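Local coordinates for single-stranded DNA-binding protein (Thermus thermophilus, PDB 2CWA), which binds single-stranded DNA and probably recruits partner proteins to it during DNA replication, recombination and repair, at residues Leu27-Leu32 / Arg55-Gly60; Val76-Arg81 / Asp102-Leu107; Val131-Asn136 / Leu155-Asn160. One frame throughout, in Å; residues are numbered along the deposited sequence.

Contact 1: residues Leu27-Leu32 / Arg55-Gly60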
ATOM      1  N   LEU A  27      -3.212 -23.607  -7.860  1.00 25.10           N
ATOM      2  CA  LEU A  27      -2.438 -22.488  -7.327  1.00 25.09           C
ATOM      3  C   LEU A  27      -3.143 -21.959  -6.083  1.00 26.87           C
ATOM      4  O   LEU A  27      -4.302 -21.531  -6.149  1.00 25.84           O
ATOM      5  CB  LEU A  27      -2.321 -21.361  -8.355  1.00 23.71           C
ATOM      6  CG  LEU A  27      -1.563 -20.111  -7.875  1.00 23.90           C
ATOM      7  CD1 LEU A  27      -0.095 -20.444  -7.609  1.00 26.39           C
ATOM      8  CD2 LEU A  27      -1.674 -19.028  -8.925  1.00 28.31           C
ATOM      9  N   ALA A  28      -2.440 -22.000  -4.955  1.00 24.53           N
ATOM     10  CA  ALA A  28      -2.979 -21.523  -3.691  1.00 24.77           C
ATOM     11  C   ALA A  28      -3.028 -20.002  -3.680  1.00 27.03           C
ATOM     12  O   ALA A  28      -2.070 -19.329  -4.076  1.00 24.61           O
ATOM     13  CB  ALA A  28      -2.124 -22.027  -2.533  1.00 26.18           C
ATOM     14  N   ILE A  29      -4.159 -19.461  -3.238  1.00 25.29           N
ATOM     15  CA  ILE A  29      -4.334 -18.018  -3.162  1.00 25.80           C
ATOM     16  C   ILE A  29      -4.820 -17.693  -1.757  1.00 28.91           C
ATOM     17  O   ILE A  29      -5.881 -18.157  -1.339  1.00 24.59           O
ATOM     18  CB  ILE A  29      -5.372 -17.513  -4.185  1.00 27.76           C
ATOM     19  CG1 ILE A  29      -4.925 -17.878  -5.603  1.00 26.28           C
ATOM     20  CG2 ILE A  29      -5.545 -15.996  -4.056  1.00 26.43           C
ATOM     21  CD1 ILE A  29      -5.915 -17.491  -6.683  1.00 28.26           C
ATOM     22  N   LEU A  30      -4.027 -16.923  -1.020  1.00 26.72           N
ATOM     23  CA  LEU A  30      -4.395 -16.549   0.334  1.00 26.75           C
ATOM     24  C   LEU A  30      -4.533 -15.040   0.428  1.00 28.92           C
ATOM     25  O   LEU A  30      -3.541 -14.311   0.358  1.00 27.96           O
ATOM     26  CB  LEU A  30      -3.347 -17.033   1.334  1.00 27.76           C
ATOM     27  CG  LEU A  30      -3.657 -16.778   2.816  1.00 28.83           C
ATOM     28  CD1 LEU A  30      -5.001 -17.388   3.178  1.00 30.81           C
ATOM     29  CD2 LEU A  30      -2.560 -17.371   3.678  1.00 29.55           C
ATOM     30  N   ASP A  31      -5.769 -14.570   0.561  1.00 28.27           N
ATOM     31  CA  ASP A  31      -6.013 -13.143   0.680  1.00 28.13           C
ATOM     32  C   ASP A  31      -6.142 -12.806   2.155  1.00 29.07           C
ATOM     33  O   ASP A  31      -6.890 -13.456   2.891  1.00 25.05           O
ATOM     34  CB  ASP A  31      -7.283 -12.740  -0.072  1.00 33.30           C
ATOM     35  CG  ASP A  31      -7.094 -12.752  -1.577  1.00 35.96           C
ATOM     36  OD1 ASP A  31      -6.029 -12.289  -2.044  1.00 34.31           O
ATOM     37  OD2 ASP A  31      -8.010 -13.210  -2.293  1.00 37.33           O
ATOM     38  N   LEU A  32      -5.387 -11.801   2.584  1.00 27.43           N
ATOM     39  CA  LEU A  32      -5.398 -11.374   3.975  1.00 28.97           C
ATOM     40  C   LEU A  32      -5.670  -9.879   4.046  1.00 26.51           C
ATOM     41  O   LEU A  32      -5.433  -9.149   3.088  1.00 28.41           O
ATOM     42  CB  LEU A  32      -4.041 -11.666   4.637  1.00 29.84           C
ATOM     43  CG  LEU A  32      -3.479 -13.090   4.591  1.00 32.35           C
ATOM     44  CD1 LEU A  32      -2.890 -13.362   3.219  1.00 38.67           C
ATOM     45  CD2 LEU A  32      -2.405 -13.251   5.645  1.00 35.43           C
ATOM     46  N   ARG A  55      -5.529  -5.015   1.829  1.00 26.97           N
ATOM     47  CA  ARG A  55      -5.723  -6.385   1.383  1.00 28.27           C
ATOM     48  C   ARG A  55      -4.423  -6.827   0.722  1.00 25.61           C
ATOM     49  O   ARG A  55      -3.894  -6.138  -0.149  1.00 27.15           O
ATOM     50  CB  ARG A  55      -6.879  -6.470   0.386  1.00 33.56           C
ATOM     51  CG  ARG A  55      -8.243  -6.181   1.010  1.00 46.51           C
ATOM     52  CD  ARG A  55      -9.386  -6.574   0.078  1.00 54.42           C
ATOM     53  NE  ARG A  55      -9.544  -5.655  -1.048  1.00 60.79           N
ATOM     54  CZ  ARG A  55     -10.019  -4.415  -0.946  1.00 63.99           C
ATOM     55  NH1 ARG A  55     -10.386  -3.932   0.236  1.00 64.60           N
ATOM     56  NH2 ARG A  55     -10.134  -3.659  -2.030  1.00 64.59           N
ATOM     57  N   VAL A  56      -3.907  -7.968   1.151  1.00 24.43           N
ATOM     58  CA  VAL A  56      -2.667  -8.490   0.598  1.00 25.82           C
ATOM     59  C   VAL A  56      -2.914  -9.897   0.082  1.00 23.24           C
ATOM     60  O   VAL A  56      -3.682 -10.650   0.674  1.00 24.94           O
ATOM     61  CB  VAL A  56      -1.562  -8.543   1.667  1.00 23.29           C
ATOM     62  CG1 VAL A  56      -0.292  -9.064   1.064  1.00 31.76           C
ATOM     63  CG2 VAL A  56      -1.331  -7.154   2.253  1.00 27.23           C
ATOM     64  N   ARG A  57      -2.253 -10.253  -1.014  1.00 24.84           N
ATOM     65  CA  ARG A  57      -2.423 -11.581  -1.587  1.00 23.74           C
ATOM     66  C   ARG A  57      -1.143 -12.402  -1.640  1.00 21.73           C
ATOM     67  O   ARG A  57      -0.155 -11.995  -2.252  1.00 23.38           O
ATOM     68  CB  ARG A  57      -3.002 -11.478  -2.997  1.00 24.52           C
ATOM     69  CG  ARG A  57      -3.007 -12.798  -3.758  1.00 27.15           C
ATOM     70  CD  ARG A  57      -3.848 -12.694  -5.023  1.00 30.96           C
ATOM     71  NE  ARG A  57      -5.267 -12.568  -4.709  1.00 32.16           N
ATOM     72  CZ  ARG A  57      -6.232 -12.478  -5.619  1.00 38.87           C
ATOM     73  NH1 ARG A  57      -5.932 -12.497  -6.914  1.00 39.25           N
ATOM     74  NH2 ARG A  57      -7.497 -12.376  -5.234  1.00 38.14           N
ATOM     75  N   LEU A  58      -1.178 -13.554  -0.982  1.00 22.75           N
ATOM     76  CA  LEU A  58      -0.060 -14.493  -0.973  1.00 24.73           C
ATOM     77  C   LEU A  58      -0.411 -15.577  -1.988  1.00 27.26           C
ATOM     78  O   LEU A  58      -1.587 -15.905  -2.149  1.00 24.73           O
ATOM     79  CB  LEU A  58       0.092 -15.140   0.400  1.00 26.86           C
ATOM     80  CG  LEU A  58       1.017 -14.509   1.437  1.00 27.72           C
ATOM     81  CD1 LEU A  58       0.948 -15.325   2.721  1.00 26.98           C
ATOM     82  CD2 LEU A  58       2.443 -14.481   0.906  1.00 28.12           C
ATOM     83  N   LEU A  59       0.593 -16.127  -2.667  1.00 26.57           N
ATOM     84  CA  LEU A  59       0.352 -17.182  -3.655  1.00 25.43           C
ATOM     85  C   LEU A  59       1.258 -18.394  -3.445  1.00 29.46           C
ATOM     86  O   LEU A  59       2.219 -18.351  -2.674  1.00 26.85           O
ATOM     87  CB  LEU A  59       0.588 -16.663  -5.079  1.00 25.66           C
ATOM     88  CG  LEU A  59      -0.215 -15.501  -5.657  1.00 29.59           C
ATOM     89  CD1 LEU A  59       0.273 -15.217  -7.077  1.00 32.12           C
ATOM     90  CD2 LEU A  59      -1.699 -15.842  -5.658  1.00 27.65           C
ATOM     91  N   GLY A  60       0.926 -19.479  -4.141  1.00 28.94           N
ATOM     92  CA  GLY A  60       1.724 -20.694  -4.093  1.00 27.42           C
ATOM     93  C   GLY A  60       2.183 -21.244  -2.762  1.00 27.18           C
ATOM     94  O   GLY A  60       1.419 -21.306  -1.799  1.00 24.72           O
TER
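R57 takes hold of D31 side-on across two antiparallel strands of an OB fold. R57 NE gives a nearly straight bond of 2.8 Å to D31 OD1, within 5° of the guanidinium plane, and R57 NH2 a longer one of 3.1 Å to D31 OD2. Each oxygen uses its syn lone pair, and the two charged planes lie only 30° apart. The arginine side chain runs straight out to CD, and the bend at chi3 (-69°) brings its NE and NH2 edge to the carboxylate.

The apolar contacts split between the two faces. On the salt-bridge face I29 CG2 lies over one face of the guanidinium, 3.5 Å from R57 NE, while I29 CG1 meets L59 CD2 at 3.8 Å. On the other face L30 and L58 run side by side, their CB atoms 4.0 Å apart, and both reach A63 of helix 60-64 and W66.

Backbone bonding is regular: L30 pairs with L58 and L32 with V56, each through two bonds. At G60, where phi turns positive, the link is a weak bond from its N to A28 O, with L59 CA also close to that oxygen.

The chemistry is thus two-sided: a side-on ion pair, probably partly shielded from solvent on one face by I29, backs onto a leucine-rich interior.

Contact 2: residues Val76-Arg81 / Asp102-Leu107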
ATOM      1  N   VAL A  76       1.431  -9.832  11.828  1.00 20.46           N
ATOM      2  CA  VAL A  76       2.267 -10.406  10.779  1.00 23.35           C
ATOM      3  C   VAL A  76       3.115  -9.356  10.085  1.00 21.85           C
ATOM      4  O   VAL A  76       2.773  -8.169  10.065  1.00 20.01           O
ATOM      5  CB  VAL A  76       1.418 -11.099   9.678  1.00 21.96           C
ATOM      6  CG1 VAL A  76       0.585 -12.215  10.279  1.00 20.32           C
ATOM      7  CG2 VAL A  76       0.524 -10.084   8.998  1.00 21.21           C
ATOM      8  N   PHE A  77       4.229  -9.811   9.522  1.00 19.83           N
ATOM      9  CA  PHE A  77       5.126  -8.957   8.762  1.00 18.56           C
ATOM     10  C   PHE A  77       5.062  -9.453   7.323  1.00 19.92           C
ATOM     11  O   PHE A  77       5.324 -10.624   7.055  1.00 21.16           O
ATOM     12  CB  PHE A  77       6.570  -9.074   9.266  1.00 15.65           C
ATOM     13  CG  PHE A  77       7.597  -8.592   8.272  1.00 18.06           C
ATOM     14  CD1 PHE A  77       7.518  -7.314   7.733  1.00 20.61           C
ATOM     15  CD2 PHE A  77       8.637  -9.430   7.860  1.00 22.65           C
ATOM     16  CE1 PHE A  77       8.456  -6.868   6.794  1.00 24.32           C
ATOM     17  CE2 PHE A  77       9.579  -8.998   6.922  1.00 23.42           C
ATOM     18  CZ  PHE A  77       9.490  -7.716   6.387  1.00 23.08           C
ATOM     19  N   VAL A  78       4.718  -8.559   6.408  1.00 21.02           N
ATOM     20  CA  VAL A  78       4.626  -8.910   5.007  1.00 23.29           C
ATOM     21  C   VAL A  78       5.630  -8.135   4.175  1.00 24.06           C
ATOM     22  O   VAL A  78       5.785  -6.921   4.343  1.00 20.01           O
ATOM     23  CB  VAL A  78       3.209  -8.631   4.458  1.00 23.26           C
ATOM     24  CG1 VAL A  78       3.227  -8.574   2.944  1.00 24.95           C
ATOM     25  CG2 VAL A  78       2.261  -9.719   4.920  1.00 21.95           C
ATOM     26  N   GLU A  79       6.326  -8.856   3.299  1.00 19.22           N
ATOM     27  CA  GLU A  79       7.277  -8.244   2.384  1.00 18.64           C
ATOM     28  C   GLU A  79       6.702  -8.515   1.003  1.00 19.32           C
ATOM     29  O   GLU A  79       6.487  -9.674   0.621  1.00 19.97           O
ATOM     30  CB  GLU A  79       8.674  -8.876   2.497  1.00 18.23           C
ATOM     31  CG  GLU A  79       9.633  -8.292   1.446  1.00 20.69           C
ATOM     32  CD  GLU A  79      11.070  -8.788   1.567  1.00 23.56           C
ATOM     33  OE1 GLU A  79      11.314  -9.758   2.306  1.00 21.80           O
ATOM     34  OE2 GLU A  79      11.954  -8.203   0.909  1.00 24.12           O
ATOM     35  N   GLY A  80       6.449  -7.457   0.246  1.00 21.43           N
ATOM     36  CA  GLY A  80       5.871  -7.662  -1.063  1.00 20.74           C
ATOM     37  C   GLY A  80       6.159  -6.565  -2.056  1.00 21.45           C
ATOM     38  O   GLY A  80       7.206  -5.913  -2.017  1.00 21.98           O
ATOM     39  N   ARG A  81       5.203  -6.353  -2.944  1.00 18.79           N
ATOM     40  CA  ARG A  81       5.343  -5.362  -3.988  1.00 21.46           C
ATOM     41  C   ARG A  81       3.977  -5.029  -4.552  1.00 20.68           C
ATOM     42  O   ARG A  81       3.013  -5.767  -4.341  1.00 22.23           O
ATOM     43  CB  ARG A  81       6.234  -5.923  -5.092  1.00 27.57           C
ATOM     44  CG  ARG A  81       5.810  -7.306  -5.531  1.00 32.18           C
ATOM     45  CD  ARG A  81       6.941  -8.059  -6.232  1.00 31.79           C
ATOM     46  NE  ARG A  81       6.593  -9.467  -6.379  1.00 33.37           N
ATOM     47  CZ  ARG A  81       5.587  -9.912  -7.127  1.00 37.78           C
ATOM     48  NH1 ARG A  81       5.338 -11.214  -7.194  1.00 36.32           N
ATOM     49  NH2 ARG A  81       4.836  -9.059  -7.817  1.00 36.93           N
ATOM     50  N   ASP A 102       5.052 -11.397  -1.037  1.00 25.85           N
ATOM     51  CA  ASP A 102       5.958 -12.450  -1.474  1.00 28.02           C
ATOM     52  C   ASP A 102       6.225 -13.370  -0.293  1.00 27.78           C
ATOM     53  O   ASP A 102       6.366 -14.584  -0.453  1.00 27.86           O
ATOM     54  CB  ASP A 102       7.281 -11.867  -1.992  1.00 26.77           C
ATOM     55  CG  ASP A 102       7.157 -11.299  -3.394  1.00 30.75           C
ATOM     56  OD1 ASP A 102       6.407 -11.888  -4.201  1.00 29.78           O
ATOM     57  OD2 ASP A 102       7.808 -10.275  -3.699  1.00 30.20           O
ATOM     58  N   PHE A 103       6.264 -12.782   0.899  1.00 21.99           N
ATOM     59  CA  PHE A 103       6.530 -13.516   2.127  1.00 21.33           C
ATOM     60  C   PHE A 103       5.684 -12.986   3.281  1.00 21.15           C
ATOM     61  O   PHE A 103       5.371 -11.802   3.334  1.00 21.81           O
ATOM     62  CB  PHE A 103       7.993 -13.344   2.537  1.00 25.77           C
ATOM     63  CG  PHE A 103       8.979 -13.903   1.556  1.00 24.32           C
ATOM     64  CD1 PHE A 103       9.262 -15.261   1.536  1.00 25.03           C
ATOM     65  CD2 PHE A 103       9.649 -13.060   0.672  1.00 25.68           C
ATOM     66  CE1 PHE A 103      10.207 -15.779   0.649  1.00 28.24           C
ATOM     67  CE2 PHE A 103      10.593 -13.566  -0.218  1.00 29.03           C
ATOM     68  CZ  PHE A 103      10.872 -14.928  -0.225  1.00 28.26           C
ATOM     69  N   LEU A 104       5.333 -13.869   4.205  1.00 19.50           N
ATOM     70  CA  LEU A 104       4.597 -13.482   5.398  1.00 24.59           C
ATOM     71  C   LEU A 104       5.262 -14.201   6.552  1.00 25.01           C
ATOM     72  O   LEU A 104       5.658 -15.362   6.428  1.00 24.45           O
ATOM     73  CB  LEU A 104       3.118 -13.880   5.327  1.00 23.55           C
ATOM     74  CG  LEU A 104       2.343 -13.554   6.618  1.00 26.77           C
ATOM     75  CD1 LEU A 104       0.886 -13.265   6.295  1.00 26.11           C
ATOM     76  CD2 LEU A 104       2.467 -14.699   7.613  1.00 25.80           C
ATOM     77  N   ASP A 105       5.409 -13.495   7.666  1.00 22.39           N
ATOM     78  CA  ASP A 105       6.006 -14.055   8.865  1.00 23.98           C
ATOM     79  C   ASP A 105       5.178 -13.638  10.069  1.00 23.96           C
ATOM     80  O   ASP A 105       4.961 -12.449  10.286  1.00 23.49           O
ATOM     81  CB  ASP A 105       7.430 -13.531   9.047  1.00 26.33           C
ATOM     82  CG  ASP A 105       8.406 -14.155   8.079  1.00 30.12           C
ATOM     83  OD1 ASP A 105       8.782 -15.326   8.297  1.00 28.76           O
ATOM     84  OD2 ASP A 105       8.788 -13.477   7.105  1.00 31.20           O
ATOM     85  N   PRO A 106       4.685 -14.609  10.851  1.00 25.69           N
ATOM     86  CA  PRO A 106       3.888 -14.281  12.037  1.00 26.50           C
ATOM     87  C   PRO A 106       4.836 -13.661  13.062  1.00 28.09           C
ATOM     88  O   PRO A 106       6.029 -13.982  13.081  1.00 25.35           O
ATOM     89  CB  PRO A 106       3.351 -15.639  12.485  1.00 26.98           C
ATOM     90  CG  PRO A 106       4.415 -16.595  12.007  1.00 31.47           C
ATOM     91  CD  PRO A 106       4.742 -16.064  10.637  1.00 28.76           C
ATOM     92  N   LEU A 107       4.311 -12.769  13.896  1.00 25.28           N
ATOM     93  CA  LEU A 107       5.127 -12.098  14.902  1.00 27.05           C
ATOM     94  C   LEU A 107       4.538 -12.221  16.306  1.00 26.37           C
ATOM     95  O   LEU A 107       3.318 -12.287  16.475  1.00 27.36           O
ATOM     96  CB  LEU A 107       5.271 -10.611  14.554  1.00 24.41           C
ATOM     97  CG  LEU A 107       5.772 -10.225  13.159  1.00 26.66           C
ATOM     98  CD1 LEU A 107       5.713  -8.705  12.994  1.00 24.84           C
ATOM     99  CD2 LEU A 107       7.193 -10.732  12.959  1.00 21.99           C
TER
HETATM  100  O   HOH W   1       7.762 -11.765   5.682  1.00 22.60           O
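E79 O accepts two backbone N-H groups at once, from D102 N at 2.8 Å and F103 N at 3.1 Å, both in its carbonyl plane. This is a classic beta bulge, set in the antiparallel hairpin of strands 75-85 and 96-107 in the first OB fold, at the point where the second strand turns a corner. Beyond it the ladder is regular, with F77 and D105 exchanging two bonds.

The bulge directs D102 toward the neighbouring strand, where R81 meets it in a salt bridge whose hydrogen bonds are all weak; R81 NE lies 3.1 Å from D102 OD2. The two side chains cross at about a right angle, their flat groups 41° apart. R100 is the stronger partner of D102, while R81 NH2 also bridges to E83. A leucine in place of R81 would probably cost D102 one of its two positive partners and leave E83 without this mate.

On the buried face L104 works between two valines: L104 CG, held anti to the backbone N (chi1 177°), sits 4.0 Å from V76 CB, and L104 CD1 is the same distance from V78 CG2. The other face carries F77, E79, F103 and D105. L107 CD1 rests 3.8 Å from F77 CB. Beside D105 a water donates a hydrogen bond to F77 O, at 3.0 Å from that carbonyl oxygen.

Contact 3: residues Val131-Asn136 / Leu155-Asn160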
ATOM      1  N   VAL A 131       6.699   1.861   1.822  1.00 20.04           N
ATOM      2  CA  VAL A 131       6.919   1.392   0.455  1.00 22.51           C
ATOM      3  C   VAL A 131       8.028   2.198  -0.212  1.00 23.41           C
ATOM      4  O   VAL A 131       8.134   3.412  -0.015  1.00 22.63           O
ATOM      5  CB  VAL A 131       5.630   1.512  -0.405  1.00 23.15           C
ATOM      6  CG1 VAL A 131       5.208   2.964  -0.515  1.00 21.94           C
ATOM      7  CG2 VAL A 131       5.874   0.932  -1.799  1.00 23.58           C
ATOM      8  N   PHE A 132       8.863   1.507  -0.984  1.00 19.43           N
ATOM      9  CA  PHE A 132       9.955   2.132  -1.721  1.00 20.60           C
ATOM     10  C   PHE A 132       9.613   1.999  -3.197  1.00 20.97           C
ATOM     11  O   PHE A 132       9.386   0.888  -3.682  1.00 22.09           O
ATOM     12  CB  PHE A 132      11.273   1.394  -1.465  1.00 20.26           C
ATOM     13  CG  PHE A 132      11.823   1.583  -0.093  1.00 22.94           C
ATOM     14  CD1 PHE A 132      12.792   2.547   0.153  1.00 24.38           C
ATOM     15  CD2 PHE A 132      11.388   0.788   0.958  1.00 22.75           C
ATOM     16  CE1 PHE A 132      13.323   2.711   1.431  1.00 23.57           C
ATOM     17  CE2 PHE A 132      11.913   0.947   2.239  1.00 27.69           C
ATOM     18  CZ  PHE A 132      12.883   1.911   2.471  1.00 25.54           C
ATOM     19  N   LEU A 133       9.592   3.112  -3.916  1.00 19.52           N
ATOM     20  CA  LEU A 133       9.278   3.080  -5.336  1.00 21.34           C
ATOM     21  C   LEU A 133      10.196   3.991  -6.128  1.00 22.47           C
ATOM     22  O   LEU A 133      10.657   5.016  -5.627  1.00 22.44           O
ATOM     23  CB  LEU A 133       7.833   3.540  -5.587  1.00 22.47           C
ATOM     24  CG  LEU A 133       6.659   2.712  -5.063  1.00 23.97           C
ATOM     25  CD1 LEU A 133       5.366   3.501  -5.267  1.00 25.63           C
ATOM     26  CD2 LEU A 133       6.594   1.380  -5.799  1.00 26.40           C
HETATM   27  N   MSE A 134      10.461   3.611  -7.373  1.00 20.55           N
HETATM   28  CA  MSE A 134      11.267   4.434  -8.256  1.00 19.99           C
HETATM   29  C   MSE A 134      10.825   4.159  -9.681  1.00 22.87           C
HETATM   30  O   MSE A 134      10.638   3.005 -10.073  1.00 22.04           O
HETATM   31  CB  MSE A 134      12.765   4.147  -8.097  1.00 21.10           C
HETATM   32  CG  MSE A 134      13.645   5.038  -8.974  1.00 22.83           C
HETATM   33 SE   MSE A 134      15.496   5.198  -8.284  1.00 32.11          SE
HETATM   34  CE  MSE A 134      15.702   3.405  -7.684  1.00 22.65           C
ATOM     35  N   GLY A 135      10.646   5.235 -10.437  1.00 21.99           N
ATOM     36  CA  GLY A 135      10.209   5.135 -11.814  1.00 22.58           C
ATOM     37  C   GLY A 135      10.267   6.515 -12.432  1.00 22.41           C
ATOM     38  O   GLY A 135      11.093   7.345 -12.034  1.00 25.19           O
ATOM     39  N   ASN A 136       9.405   6.769 -13.411  1.00 22.79           N
ATOM     40  CA  ASN A 136       9.363   8.063 -14.076  1.00 24.18           C
ATOM     41  C   ASN A 136       7.936   8.607 -14.074  1.00 25.70           C
ATOM     42  O   ASN A 136       6.976   7.842 -14.085  1.00 24.11           O
ATOM     43  CB  ASN A 136       9.857   7.933 -15.518  1.00 29.28           C
ATOM     44  CG  ASN A 136      11.327   7.561 -15.600  1.00 28.46           C
ATOM     45  OD1 ASN A 136      12.190   8.422 -15.780  1.00 35.32           O
ATOM     46  ND2 ASN A 136      11.619   6.279 -15.450  1.00 29.26           N
ATOM     47  N   LEU A 155       0.960  13.070  -8.216  1.00 26.79           N
ATOM     48  CA  LEU A 155       1.857  12.632  -9.283  1.00 27.36           C
ATOM     49  C   LEU A 155       1.459  11.263  -9.830  1.00 25.15           C
ATOM     50  O   LEU A 155       0.878  10.449  -9.116  1.00 24.83           O
ATOM     51  CB  LEU A 155       3.284  12.528  -8.733  1.00 27.94           C
ATOM     52  CG  LEU A 155       3.870  13.707  -7.946  1.00 31.73           C
ATOM     53  CD1 LEU A 155       5.019  13.221  -7.070  1.00 34.51           C
ATOM     54  CD2 LEU A 155       4.338  14.781  -8.900  1.00 32.18           C
ATOM     55  N   GLY A 156       1.784  11.021 -11.100  1.00 24.57           N
ATOM     56  CA  GLY A 156       1.507   9.737 -11.727  1.00 23.98           C
ATOM     57  C   GLY A 156       2.866   9.093 -11.972  1.00 22.73           C
ATOM     58  O   GLY A 156       3.698   9.669 -12.673  1.00 24.07           O
ATOM     59  N   LEU A 157       3.091   7.910 -11.404  1.00 25.02           N
ATOM     60  CA  LEU A 157       4.376   7.221 -11.527  1.00 25.31           C
ATOM     61  C   LEU A 157       4.323   5.893 -12.273  1.00 26.02           C
ATOM     62  O   LEU A 157       3.452   5.062 -12.019  1.00 25.24           O
ATOM     63  CB  LEU A 157       4.958   6.961 -10.133  1.00 24.48           C
ATOM     64  CG  LEU A 157       6.364   6.351 -10.090  1.00 25.20           C
ATOM     65  CD1 LEU A 157       7.380   7.401 -10.525  1.00 25.59           C
ATOM     66  CD2 LEU A 157       6.678   5.854  -8.689  1.00 24.40           C
ATOM     67  N   ALA A 158       5.277   5.693 -13.179  1.00 25.38           N
ATOM     68  CA  ALA A 158       5.367   4.451 -13.941  1.00 24.28           C
ATOM     69  C   ALA A 158       6.614   3.711 -13.479  1.00 24.08           C
ATOM     70  O   ALA A 158       7.735   4.213 -13.629  1.00 25.42           O
ATOM     71  CB  ALA A 158       5.454   4.748 -15.438  1.00 25.03           C
ATOM     72  N   VAL A 159       6.414   2.529 -12.906  1.00 22.28           N
ATOM     73  CA  VAL A 159       7.514   1.715 -12.412  1.00 27.19           C
ATOM     74  C   VAL A 159       7.707   0.485 -13.282  1.00 30.07           C
ATOM     75  O   VAL A 159       6.803  -0.338 -13.404  1.00 30.29           O
ATOM     76  CB  VAL A 159       7.268   1.228 -10.970  1.00 23.92           C
ATOM     77  CG1 VAL A 159       8.412   0.313 -10.536  1.00 23.93           C
ATOM     78  CG2 VAL A 159       7.148   2.421 -10.021  1.00 26.22           C
ATOM     79  N   ASN A 160       8.886   0.355 -13.880  1.00 33.70           N
ATOM     80  CA  ASN A 160       9.171  -0.797 -14.728  1.00 37.97           C
ATOM     81  C   ASN A 160       9.791  -1.922 -13.911  1.00 40.60           C
ATOM     82  O   ASN A 160      10.484  -1.671 -12.927  1.00 41.22           O
ATOM     83  CB  ASN A 160      10.126  -0.404 -15.855  1.00 41.34           C
ATOM     84  CG  ASN A 160       9.550   0.671 -16.756  1.00 45.57           C
ATOM     85  OD1 ASN A 160       8.451   0.521 -17.302  1.00 42.53           O
ATOM     86  ND2 ASN A 160      10.292   1.764 -16.925  1.00 47.39           N
TER
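L157 lays its side chain over the backbone of G135, where segments 131-136 and 155-160, of strands 128-145 and 151-161, cross at 101° in the second OB fold. Its CB does not touch the other segment; the branches beyond it do. CG stands opposite the backbone N (chi1 -175°), and chi2 of 72° spreads the two methyls to different targets. L157 CD1 reaches the peptide link after the glycine, 3.6 Å from both G135 C and N136 N. L157 CD2 turns to the preceding part of the strand and meets L133 CB at 4.0 Å.

Such close passage depends on G135 having no side chain: a CB there would run into A158 O. Instead, G135 CA makes a CA-H...O contact of 3.2 Å with A158 O, which also accepts N136 N. The return bond, A158 N to N136 O, measures 2.9 Å and completes a hydrogen-bonded antiparallel pair. At this steep angle it is the one beta pair between the segments.

V159 CG1 and V159 CG2 each lie 3.5 Å from M134 O, the carbonyl oxygen of a selenomethionine. The CG2 methyl also approaches L133 CD2, more loosely.

Around the crossing, L157 packs on L194 of strand 193-206 and L133 on V173 of strand 169-178. Strand 128-145 bonds through L133 and G135 to strand 193-206, and through F132 and M134 to strand 5-22, so the two OB folds of the chain meet along it. A158 lies against T170 and F172 of strand 169-178.

In the fold
Contacts 1 and 2 belong to one OB fold and share its interior: their centres are 11 Å apart, and L32 CD2 packs 3.4 Å from L104 CD1, with L58 CD1 3.7 Å from L104 CB. Parallel pairing of strands 49-59 and 96-107 joins the two hairpins. Contact 3 is in the second OB fold, its centre about 24 Å from that of contact 1 and 22 Å from that of contact 2, without touching either. Strand 5-22, which pairs with strands of both earlier contacts, also pairs with strand 128-145 and so links the halves. A nitrate ion, probably from crystallisation, lies near G60 of contact 1.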